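Local structure of hydrogenase-specific maturation endopeptidase (Thermococcus kodakarensis, 5IJA) at residues D16-K21 with A134-A139. The protein probably acts as an endopeptidase in the maturation of [NiFe] hydrogenase. Residues are numbered along the deposited sequence; the frame is centred on the assembly and turned at random.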
loop_
_atom_site.group_PDB
_atom_site.type_symbol
_atom_site.label_atom_id
_atom_site.label_comp_id
_atom_site.label_asym_id
_atom_site.label_seq_id
_atom_site.Cartn_x
_atom_site.Cartn_y
_atom_site.Cartn_z
ATOM N N ASP A 16 11.404 2.831 -2.688
ATOM C CA ASP A 16 10.151 2.666 -3.425
ATOM C C ASP A 16 9.690 1.204 -3.421
ATOM O O ASP A 16 8.627 0.876 -3.950
ATOM C CB ASP A 16 10.271 3.194 -4.860
ATOM C CG ASP A 16 9.543 4.520 -5.062
ATOM O OD1 ASP A 16 8.780 4.956 -4.170
ATOM O OD2 ASP A 16 9.727 5.141 -6.129
ATOM N N GLY A 17 10.468 0.328 -2.793
ATOM C CA GLY A 17 10.041 -1.042 -2.555
ATOM C C GLY A 17 9.569 -1.293 -1.122
ATOM O O GLY A 17 9.386 -2.442 -0.716
ATOM N N ALA A 18 9.374 -0.227 -0.353
ATOM C CA ALA A 18 9.027 -0.395 1.068
ATOM C C ALA A 18 7.697 -1.142 1.219
ATOM O O ALA A 18 7.566 -2.062 2.040
ATOM C CB ALA A 18 8.967 0.925 1.746
ATOM N N GLY A 19 6.727 -0.756 0.400
ATOM C CA GLY A 19 5.434 -1.423 0.383
ATOM C C GLY A 19 5.527 -2.903 0.095
ATOM O O GLY A 19 4.851 -3.709 0.743
ATOM N N LEU A 20 6.376 -3.278 -0.868
ATOM C CA LEU A 20 6.546 -4.671 -1.238
ATOM C C LEU A 20 7.207 -5.452 -0.110
ATOM O O LEU A 20 6.843 -6.593 0.156
ATOM C CB LEU A 20 7.365 -4.800 -2.537
ATOM C CG LEU A 20 6.842 -4.067 -3.772
ATOM C CD1 LEU A 20 7.698 -4.371 -4.999
ATOM C CD2 LEU A 20 5.384 -4.418 -4.052
ATOM N N LYS A 21 8.165 -4.826 0.574
ATOM C CA LYS A 21 8.874 -5.502 1.648
ATOM C C LYS A 21 7.932 -5.758 2.819
ATOM O O LYS A 21 7.933 -6.833 3.414
ATOM C CB LYS A 21 10.085 -4.679 2.102
ATOM C CG LYS A 21 11.424 -5.159 1.515
ATOM C CD LYS A 21 11.844 -4.369 0.277
ATOM C CE LYS A 21 13.237 -4.799 -0.210
ATOM N NZ LYS A 21 13.776 -3.916 -1.293
ATOM N N ALA A 134 12.691 0.803 9.641
ATOM C CA ALA A 134 11.879 1.110 10.808
ATOM C C ALA A 134 10.426 1.352 10.409
ATOM O O ALA A 134 9.499 0.875 11.072
ATOM C CB ALA A 134 12.439 2.316 11.536
ATOM N N GLY A 135 10.242 2.096 9.324
ATOM C CA GLY A 135 8.924 2.340 8.777
ATOM C C GLY A 135 8.222 1.068 8.345
ATOM O O GLY A 135 7.041 0.907 8.610
ATOM N N VAL A 136 8.939 0.154 7.692
ATOM C CA VAL A 136 8.332 -1.115 7.272
ATOM C C VAL A 136 7.792 -1.885 8.470
ATOM O O VAL A 136 6.702 -2.467 8.426
ATOM C CB VAL A 136 9.340 -1.996 6.508
ATOM C CG1 VAL A 136 8.771 -3.397 6.292
ATOM C CG2 VAL A 136 9.721 -1.342 5.194
ATOM N N GLN A 137 8.552 -1.870 9.555
ATOM C CA GLN A 137 8.131 -2.532 10.779
ATOM C C GLN A 137 6.822 -1.961 11.312
ATOM O O GLN A 137 5.905 -2.712 11.669
ATOM C CB GLN A 137 9.240 -2.428 11.826
ATOM C CG GLN A 137 10.485 -3.215 11.429
ATOM C CD GLN A 137 10.194 -4.698 11.273
ATOM O OE1 GLN A 137 9.524 -5.300 12.114
ATOM N NE2 GLN A 137 10.677 -5.291 10.185
ATOM N N LYS A 138 6.705 -0.639 11.335
ATOM C CA LYS A 138 5.471 -0.061 11.860
ATOM C C LYS A 138 4.307 -0.221 10.878
ATOM O O LYS A 138 3.161 -0.364 11.307
ATOM C CB LYS A 138 5.650 1.407 12.233
ATOM C CG LYS A 138 4.701 1.793 13.374
ATOM C CD LYS A 138 5.271 2.852 14.311
ATOM C CE LYS A 138 4.413 2.944 15.581
ATOM N NZ LYS A 138 4.468 4.270 16.267
ATOM N N ALA A 139 4.592 -0.194 9.574
ATOM C CA ALA A 139 3.550 -0.470 8.588
ATOM C C ALA A 139 2.992 -1.878 8.772
ATOM O O ALA A 139 1.775 -2.092 8.682
ATOM C CB ALA A 139 4.089 -0.293 7.170
#
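V136 reaches from helix 130-146 to the first turn of helix 18-28, and its two methyl groups make the closest contacts between D16-K21 and A134-A139. CG2 touches both the side chain and the backbone of A18, lying 4.2 Å from the methyl carbon CB of A18 and 3.9 Å from the carbonyl oxygen O of A18. The first of these is an apolar methyl-to-methyl contact; the second is only van der Waals packing against a carbonyl. The other branch reaches the end of the same turn, V136 CG1 lying 4.3 Å from K21 C, the carbonyl carbon. With CG1 anti to the backbone N (chi1 170°) and CG2 anti to the carbonyl carbon, the branched end of V136 is turned so that CG2 meets A18 and CG1 meets K21.

The main chains come close here, with CA of A18 and CA of V136 6.3 Å apart. K21 starts toward V136, but its aliphatic chain then leads away and carries NZ to a hydrogen bond with the carbonyl oxygen of M126. The side-chain contact is apolar, and the amine of K21 is satisfied outside it.

G17, at the N-cap position, starts helix 18-28, and the hydrogen bond from N of K21 to O of G17 (3.0 Å) closes the turn that presents A18. On the other helix, N of A139 hydrogen-bonds to O of G135 at 2.9 Å, part of the regular winding around V136.

V136 also packs on A22 and I25 farther along helix 18-28, and on L128 in the loop leading to its own helix. A18 and A139 both rest on I117, and A139 also meets I115, so helices 18-28 and 130-146 join over strand 111-118 of the central mixed sheet, the layered helix-on-sheet packing of an alpha/beta fold.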